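Local coordinates for protein putative tagatose-6-phosphate ketose/aldose isomerase (Escherichia coli, PDB 3C3J) that is of unsettled function but folds as two tandem SIS domains, each built round a five-stranded parallel sheet, at residues W15-I20 with G212-G217; R21-A26 with Y345-A350; Q148-I151 with N155-A158. All blocks are in the same frame, centred on the assembly; numbering follows the deposited sequence.

Contact 1: W15-I20 with G212-G217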
loop_
_atom_site.group_PDB
_atom_site.type_symbol
_atom_site.label_atom_id
_atom_site.label_comp_id
_atom_site.label_asym_id
_atom_site.label_seq_id
_atom_site.Cartn_x
_atom_site.Cartn_y
_atom_site.Cartn_z
ATOM N N TRP A 15 3.198 19.291 -23.097
ATOM C CA TRP A 15 4.315 19.307 -22.164
ATOM C C TRP A 15 4.603 17.897 -21.658
ATOM O O TRP A 15 5.757 17.561 -21.413
ATOM C CB TRP A 15 4.022 20.208 -20.958
ATOM C CG TRP A 15 3.924 21.656 -21.286
ATOM C CD1 TRP A 15 2.835 22.484 -21.114
ATOM C CD2 TRP A 15 4.957 22.463 -21.835
ATOM N NE1 TRP A 15 3.148 23.759 -21.537
ATOM C CE2 TRP A 15 4.445 23.772 -21.975
ATOM C CE3 TRP A 15 6.283 22.214 -22.207
ATOM C CZ2 TRP A 15 5.207 24.819 -22.488
ATOM C CZ3 TRP A 15 7.045 23.276 -22.716
ATOM C CH2 TRP A 15 6.501 24.552 -22.841
ATOM N N THR A 16 3.549 17.092 -21.482
ATOM C CA THR A 16 3.695 15.741 -20.934
ATOM C C THR A 16 4.555 14.891 -21.872
ATOM O O THR A 16 5.474 14.203 -21.411
ATOM C CB THR A 16 2.318 15.096 -20.600
ATOM O OG1 THR A 16 1.589 15.965 -19.713
ATOM C CG2 THR A 16 2.490 13.734 -19.909
ATOM N N GLU A 17 4.312 14.984 -23.182
ATOM C CA GLU A 17 5.127 14.233 -24.130
ATOM C C GLU A 17 6.582 14.683 -24.109
ATOM O O GLU A 17 7.490 13.844 -24.129
ATOM C CB GLU A 17 4.586 14.315 -25.558
ATOM C CG GLU A 17 5.463 13.522 -26.508
ATOM C CD GLU A 17 5.017 13.564 -27.949
ATOM O OE1 GLU A 17 4.110 14.366 -28.286
ATOM O OE2 GLU A 17 5.604 12.801 -28.745
ATOM N N GLU A 18 6.796 16.000 -24.083
ATOM C CA GLU A 18 8.132 16.574 -23.990
ATOM C C GLU A 18 8.880 16.046 -22.762
ATOM O O GLU A 18 10.048 15.695 -22.831
ATOM C CB GLU A 18 8.034 18.096 -23.917
ATOM C CG GLU A 18 9.367 18.834 -24.137
ATOM C CD GLU A 18 10.218 19.008 -22.879
ATOM O OE1 GLU A 18 9.644 19.214 -21.794
ATOM O OE2 GLU A 18 11.478 18.946 -22.984
ATOM N N GLU A 19 8.158 15.991 -21.651
ATOM C CA GLU A 19 8.693 15.574 -20.366
ATOM C C GLU A 19 8.983 14.068 -20.332
ATOM O O GLU A 19 9.963 13.621 -19.730
ATOM C CB GLU A 19 7.744 16.066 -19.241
ATOM C CG GLU A 19 7.891 17.615 -19.117
ATOM C CD GLU A 19 6.730 18.372 -18.519
ATOM O OE1 GLU A 19 5.721 17.759 -18.048
ATOM O OE2 GLU A 19 6.861 19.634 -18.531
ATOM N N ILE A 20 8.154 13.287 -20.996
ATOM C CA ILE A 20 8.428 11.859 -21.133
ATOM C C ILE A 20 9.696 11.654 -21.951
ATOM O O ILE A 20 10.610 10.926 -21.545
ATOM C CB ILE A 20 7.264 11.090 -21.783
ATOM C CG1 ILE A 20 6.052 11.069 -20.853
ATOM C CG2 ILE A 20 7.708 9.662 -22.127
ATOM C CD1 ILE A 20 4.743 10.684 -21.561
ATOM N N GLY A 212 7.809 5.014 -31.749
ATOM C CA GLY A 212 7.629 6.009 -32.810
ATOM C C GLY A 212 7.046 7.321 -32.300
ATOM O O GLY A 212 7.462 7.809 -31.243
ATOM N N ASP A 213 6.070 7.879 -33.016
ATOM C CA ASP A 213 5.413 9.129 -32.584
ATOM C C ASP A 213 4.265 8.930 -31.576
ATOM O O ASP A 213 3.504 9.876 -31.302
ATOM C CB ASP A 213 4.906 9.926 -33.785
ATOM C CG ASP A 213 3.800 9.222 -34.552
ATOM O OD1 ASP A 213 3.301 8.140 -34.156
ATOM O OD2 ASP A 213 3.429 9.772 -35.601
ATOM N N PHE A 214 4.130 7.684 -31.110
ATOM C CA PHE A 214 3.228 7.234 -30.052
ATOM C C PHE A 214 1.784 7.056 -30.535
ATOM O O PHE A 214 0.925 6.645 -29.759
ATOM C CB PHE A 214 3.213 8.178 -28.831
ATOM C CG PHE A 214 4.556 8.402 -28.143
ATOM C CD1 PHE A 214 5.627 7.541 -28.296
ATOM C CD2 PHE A 214 4.690 9.470 -27.258
ATOM C CE1 PHE A 214 6.836 7.775 -27.630
ATOM C CE2 PHE A 214 5.866 9.699 -26.574
ATOM C CZ PHE A 214 6.950 8.842 -26.751
ATOM N N SER A 215 1.524 7.330 -31.807
ATOM C CA SER A 215 0.162 7.387 -32.315
ATOM C C SER A 215 -0.557 6.034 -32.225
ATOM O O SER A 215 -1.775 6.014 -32.179
ATOM C CB SER A 215 0.136 7.919 -33.767
ATOM O OG SER A 215 0.885 7.090 -34.634
ATOM N N GLU A 216 0.181 4.928 -32.177
ATOM C CA GLU A 216 -0.433 3.603 -31.996
ATOM C C GLU A 216 -0.996 3.368 -30.579
ATOM O O GLU A 216 -1.725 2.403 -30.352
ATOM C CB GLU A 216 0.533 2.450 -32.294
ATOM C CG GLU A 216 1.561 2.653 -33.391
ATOM C CD GLU A 216 1.020 2.394 -34.728
ATOM O OE1 GLU A 216 -0.022 3.018 -35.050
ATOM O OE2 GLU A 216 1.639 1.589 -35.459
ATOM N N GLY A 217 -0.642 4.229 -29.627
ATOM C CA GLY A 217 -1.229 4.172 -28.299
ATOM C C GLY A 217 -0.630 3.132 -27.365
ATOM O O GLY A 217 -1.218 2.862 -26.330
HETATM O O HOH W 1 5.044 12.182 -31.150
#
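The short N-terminal helix 15-21 packs against an Asx turn and an overlapping type I beta turn in the loop that joins helix 198-210 to strand 226-231; E17 and F214 make the touch. The glutamate suits the place because its chain is long: CG stands anti to the backbone N (chi1 -180°) and the rest is extended, which carries the carboxylate across to the loop. On the way its CG lies 3.8 Å from F214 CE2, while E17 OE2 rests 3.8 Å from F214 CD2. Carboxylate and ring planes are 40° apart. OE1 bonds to T12 OG1, and OE2 forms a salt bridge with R21, which probably balances the buried charge. Phenylalanine suits its place because a flat apolar ring fills a buried spot among L208, M352 and the aliphatic part of E17, and it also makes a cation-pi contact with R21. Water 1 extends the contact, donating to E17 OE2 at 2.5 Å and to D213 O at 2.8 Å. The backbone of F214 opens the type I turn that runs to G217, closed by G217 N bonding to F214 O. Just before it, the short aspartate ties the loop to itself: D213 OD1 accepts from S215 OG at 2.7 Å on the syn side and from S215 N at 3.1 Å, the latter from above the carboxylate plane.

Contact 2: R21-A26 with Y345-A350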
loop_
_atom_site.group_PDB
_atom_site.type_symbol
_atom_site.label_atom_id
_atom_site.label_comp_id
_atom_site.label_asym_id
_atom_site.label_seq_id
_atom_site.Cartn_x
_atom_site.Cartn_y
_atom_site.Cartn_z
ATOM N N ARG A 21 9.780 12.329 -23.096
ATOM C CA ARG A 21 10.893 12.088 -24.017
ATOM C C ARG A 21 12.259 12.567 -23.504
ATOM O O ARG A 21 13.272 11.986 -23.886
ATOM C CB ARG A 21 10.596 12.694 -25.379
ATOM C CG ARG A 21 9.472 12.002 -26.106
ATOM C CD ARG A 21 9.305 12.600 -27.483
ATOM N NE ARG A 21 8.273 11.956 -28.305
ATOM C CZ ARG A 21 8.437 10.801 -28.949
ATOM N NH1 ARG A 21 9.547 10.105 -28.813
ATOM N NH2 ARG A 21 7.462 10.316 -29.710
ATOM N N HIS A 22 12.303 13.616 -22.674
ATOM C CA HIS A 22 13.581 14.117 -22.140
ATOM C C HIS A 22 14.113 13.387 -20.894
ATOM O O HIS A 22 15.136 13.774 -20.324
ATOM C CB HIS A 22 13.594 15.659 -21.992
ATOM C CG HIS A 22 12.797 16.228 -20.850
ATOM N ND1 HIS A 22 12.643 15.609 -19.628
ATOM C CD2 HIS A 22 12.171 17.425 -20.739
ATOM C CE1 HIS A 22 11.948 16.398 -18.823
ATOM N NE2 HIS A 22 11.643 17.502 -19.478
ATOM N N GLN A 23 13.448 12.302 -20.507
ATOM C CA GLN A 23 13.853 11.534 -19.324
ATOM C C GLN A 23 15.266 10.925 -19.366
ATOM O O GLN A 23 16.069 11.222 -18.461
ATOM C CB GLN A 23 12.805 10.490 -19.013
ATOM C CG GLN A 23 11.631 11.094 -18.259
ATOM C CD GLN A 23 10.520 10.088 -18.060
ATOM O OE1 GLN A 23 9.972 9.545 -19.038
ATOM N NE2 GLN A 23 10.194 9.806 -16.807
ATOM N N PRO A 24 15.592 10.106 -20.397
ATOM C CA PRO A 24 16.949 9.533 -20.427
ATOM C C PRO A 24 18.058 10.596 -20.291
ATOM O O PRO A 24 18.985 10.437 -19.493
ATOM C CB PRO A 24 16.982 8.789 -21.786
ATOM C CG PRO A 24 15.611 8.508 -22.074
ATOM C CD PRO A 24 14.802 9.626 -21.544
ATOM N N ARG A 25 17.900 11.719 -20.977
ATOM C CA ARG A 25 18.883 12.775 -20.919
ATOM C C ARG A 25 18.932 13.409 -19.541
ATOM O O ARG A 25 20.007 13.694 -19.022
ATOM C CB ARG A 25 18.550 13.846 -21.954
ATOM C CG ARG A 25 19.582 14.936 -22.087
ATOM C CD ARG A 25 19.303 15.745 -23.288
ATOM N NE ARG A 25 18.006 16.400 -23.139
ATOM C CZ ARG A 25 17.431 17.134 -24.076
ATOM N NH1 ARG A 25 18.013 17.294 -25.242
ATOM N NH2 ARG A 25 16.267 17.703 -23.838
ATOM N N ALA A 26 17.756 13.626 -18.957
ATOM C CA ALA A 26 17.666 14.215 -17.611
ATOM C C ALA A 26 18.318 13.314 -16.545
ATOM O O ALA A 26 18.991 13.806 -15.621
ATOM C CB ALA A 26 16.197 14.532 -17.264
ATOM N N TYR A 345 6.516 2.652 -20.780
ATOM C CA TYR A 345 5.285 2.145 -21.394
ATOM C C TYR A 345 4.047 2.719 -20.703
ATOM O O TYR A 345 3.146 3.184 -21.386
ATOM C CB TYR A 345 5.236 0.613 -21.424
ATOM C CG TYR A 345 6.344 -0.014 -22.237
ATOM C CD1 TYR A 345 6.253 -0.113 -23.621
ATOM C CD2 TYR A 345 7.484 -0.525 -21.611
ATOM C CE1 TYR A 345 7.288 -0.673 -24.365
ATOM C CE2 TYR A 345 8.510 -1.081 -22.334
ATOM C CZ TYR A 345 8.406 -1.162 -23.712
ATOM O OH TYR A 345 9.430 -1.728 -24.424
ATOM N N ALA A 346 4.015 2.697 -19.360
ATOM C CA ALA A 346 2.877 3.194 -18.603
ATOM C C ALA A 346 2.591 4.692 -18.839
ATOM O O ALA A 346 1.421 5.113 -18.971
ATOM C CB ALA A 346 3.090 2.922 -17.101
ATOM N N GLN A 347 3.650 5.500 -18.878
ATOM C CA GLN A 347 3.485 6.950 -19.076
ATOM C C GLN A 347 2.928 7.260 -20.462
ATOM O O GLN A 347 1.987 8.056 -20.622
ATOM C CB GLN A 347 4.809 7.679 -18.893
ATOM C CG GLN A 347 5.397 7.660 -17.487
ATOM C CD GLN A 347 6.846 8.157 -17.487
ATOM O OE1 GLN A 347 7.494 8.174 -18.540
ATOM N NE2 GLN A 347 7.368 8.517 -16.319
ATOM N N THR A 348 3.534 6.638 -21.456
ATOM C CA THR A 348 3.174 6.894 -22.845
ATOM C C THR A 348 1.797 6.309 -23.103
ATOM O O THR A 348 0.994 6.955 -23.747
ATOM C CB THR A 348 4.254 6.377 -23.826
ATOM O OG1 THR A 348 4.421 4.962 -23.666
ATOM C CG2 THR A 348 5.592 7.056 -23.545
ATOM N N PHE A 349 1.477 5.141 -22.549
ATOM C CA PHE A 349 0.094 4.624 -22.639
ATOM C C PHE A 349 -0.959 5.612 -22.112
ATOM O O PHE A 349 -1.949 5.923 -22.791
ATOM C CB PHE A 349 -0.041 3.295 -21.897
ATOM C CG PHE A 349 -1.420 2.728 -21.936
ATOM C CD1 PHE A 349 -1.980 2.333 -23.141
ATOM C CD2 PHE A 349 -2.164 2.565 -20.784
ATOM C CE1 PHE A 349 -3.259 1.788 -23.191
ATOM C CE2 PHE A 349 -3.437 2.026 -20.848
ATOM C CZ PHE A 349 -3.972 1.636 -22.061
ATOM N N ALA A 350 -0.748 6.104 -20.890
ATOM C CA ALA A 350 -1.678 7.032 -20.276
ATOM C C ALA A 350 -1.857 8.327 -21.092
ATOM O O ALA A 350 -2.984 8.809 -21.265
ATOM C CB ALA A 350 -1.224 7.332 -18.811
#
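Q23 meets Q347 across this contact. R21, the last residue of helix 15-21, turns its long chain elsewhere, with NH2 bonding to G212 O. H22 follows at the N-cap position of helix 23-49. Q23 is therefore in the first turn of the new helix and points toward helix 335-356. Its chain is extended beyond CG, and Q347 comes from the opposite direction with an equally extended chain, CG anti to the carbonyl carbon (chi1 -66°). The two amide groups meet nearly coplanar, their planes 26° apart. As modelled, like atoms face each other, Q23 OE1 at 2.9 Å from Q347 OE1 and Q23 NE2 at 3.1 Å from Q347 NE2. Such distances suggest that one of the two amides should be rotated by 180°, though which one is not settled; oxygen would then face nitrogen and hydrogen bonds could form, which suits glutamine, at once donor and acceptor, to a buried place. P24 fits the first helical turn, where a missing N-H costs little, and it packs on A201 and Q205. Farther on, A26 N bonds to H22 O, and its small side chain lies close to T178 of helix 174-187. That helix also touches both glutamines, through S174 and T177. The N-terminal helix 23-49 thus packs on helix 335-356 of the second SIS domain through a buried glutamine pair.

Contact 3: Q148-I151 with N155-A158; sequences QNAI and NAFA
Extended backbone torsions at A156 (phi -140°, psi 147°), continued through F157 and A158, give the usual alternation of a strand-like chain: the methyls of A156 and A158 point toward A150, and F157 between them points away. A150, still helical near the end of helix 145-151, sends its own methyl between the two, in contact with each. Its CB lies 3.7 Å from A156 CB and also 3.7 Å from A158 CB. Alanine suits all three positions because the backbones are close, with the CA atoms of A150 and A156 4.9 Å apart. A156 CB also sits 3.4 Å from A150 O, a carbonyl near the C-terminal end of the helix. At the more open margin I151 contributes one branch, its CG2 lying 4.3 Å from A158 CB. A150 also touches P137 of strand 133-139, and the extended chain is tied to that strand by backbone bonds of N155 and F157 to H135. F157, turned the other way, packs on A40 and L41 of helix 23-49. The unit is the return leg of a beta-alpha-beta crossover, in which strand 133-139 leads through helix 145-151 to the parallel strand 159-160, outermost within this chain. Water 2 lies 2.5 Å from A150 O and 2.6 Å from A156 O, but more acceptors surround it than it has protons, so the bridge is not firmly settled. No direct hydrogen bond crosses: the contact is methyl packing plus one methyl against a carbonyl, so alanines let helix end and chain come close while the H135 bonds fix the chain to its strand.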
loop_
_atom_site.group_PDB
_atom_site.type_symbol
_atom_site.label_atom_id
_atom_site.label_comp_id
_atom_site.label_asym_id
_atom_site.label_seq_id
_atom_site.Cartn_x
_atom_site.Cartn_y
_atom_site.Cartn_z
ATOM N N GLN A 148 15.068 25.683 -0.229
ATOM C CA GLN A 148 15.509 26.887 0.502
ATOM C C GLN A 148 15.638 26.659 2.022
ATOM O O GLN A 148 16.639 27.068 2.642
ATOM C CB GLN A 148 14.578 28.043 0.184
ATOM C CG GLN A 148 14.762 28.588 -1.221
ATOM C CD GLN A 148 16.131 29.224 -1.452
ATOM O OE1 GLN A 148 16.729 29.822 -0.542
ATOM N NE2 GLN A 148 16.624 29.108 -2.674
ATOM N N ASN A 149 14.675 25.958 2.620
ATOM C CA ASN A 149 14.775 25.677 4.054
ATOM C C ASN A 149 15.992 24.827 4.339
ATOM O O ASN A 149 16.667 25.042 5.343
ATOM C CB ASN A 149 13.517 25.007 4.584
ATOM C CG ASN A 149 12.310 25.919 4.540
ATOM O OD1 ASN A 149 12.441 27.141 4.605
ATOM N ND2 ASN A 149 11.124 25.336 4.413
ATOM N N ALA A 150 16.285 23.881 3.445
ATOM C CA ALA A 150 17.409 22.957 3.635
ATOM C C ALA A 150 18.747 23.667 3.584
ATOM O O ALA A 150 19.625 23.413 4.403
ATOM C CB ALA A 150 17.374 21.825 2.600
ATOM N N ILE A 151 18.916 24.564 2.619
ATOM C CA ILE A 151 20.205 25.227 2.443
ATOM C C ILE A 151 20.432 26.233 3.583
ATOM O O ILE A 151 21.575 26.527 3.945
ATOM C CB ILE A 151 20.372 25.840 1.009
ATOM C CG1 ILE A 151 19.355 26.938 0.741
ATOM C CG2 ILE A 151 20.273 24.719 -0.072
ATOM C CD1 ILE A 151 19.470 27.505 -0.673
ATOM N N ASN A 155 21.380 20.917 9.457
ATOM C CA ASN A 155 20.967 19.507 9.539
ATOM C C ASN A 155 20.464 18.966 8.196
ATOM O O ASN A 155 19.915 17.879 8.153
ATOM C CB ASN A 155 19.939 19.274 10.699
ATOM C CG ASN A 155 18.485 19.792 10.405
ATOM O OD1 ASN A 155 18.257 20.679 9.562
ATOM N ND2 ASN A 155 17.490 19.224 11.139
ATOM N N ALA A 156 20.703 19.700 7.107
ATOM C CA ALA A 156 20.064 19.412 5.813
ATOM C C ALA A 156 21.034 19.593 4.663
ATOM O O ALA A 156 21.939 20.436 4.735
ATOM C CB ALA A 156 18.873 20.294 5.625
ATOM N N PHE A 157 20.862 18.787 3.622
ATOM C CA PHE A 157 21.636 18.905 2.393
ATOM C C PHE A 157 20.650 18.656 1.262
ATOM O O PHE A 157 20.116 17.570 1.152
ATOM C CB PHE A 157 22.755 17.862 2.355
ATOM C CG PHE A 157 23.677 17.978 1.154
ATOM C CD1 PHE A 157 24.969 18.469 1.309
ATOM C CD2 PHE A 157 23.264 17.584 -0.112
ATOM C CE1 PHE A 157 25.825 18.578 0.218
ATOM C CE2 PHE A 157 24.110 17.700 -1.212
ATOM C CZ PHE A 157 25.394 18.193 -1.043
ATOM N N ALA A 158 20.417 19.654 0.437
ATOM C CA ALA A 158 19.401 19.553 -0.602
ATOM C C ALA A 158 20.044 19.273 -1.935
ATOM O O ALA A 158 21.088 19.830 -2.287
ATOM C CB ALA A 158 18.596 20.790 -0.689
HETATM O O HOH W 2 22.141 23.057 4.450
#

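How the contacts relate
From the N terminus, helix 15-21 opens the loop of contact 1, which closes at 212-217 after 191 intervening residues. Before that closure residues 21-26 start contact 2, which closes only at 345-350, so the two loops cross. They also touch in space, their centres 8 Å apart: I20 packs on T348, and G217 O lies near F349. Together they tie the N-terminal helices to helix 335-356 and to the loop after helix 198-210. Contact 3, a local closure of three residues, lies along the chain within both larger loops. It sits by the strand that is outermost, within this chain, in the first parallel sheet, with nearest atoms about 15 Å from contact 2 and about 21 Å from contact 1.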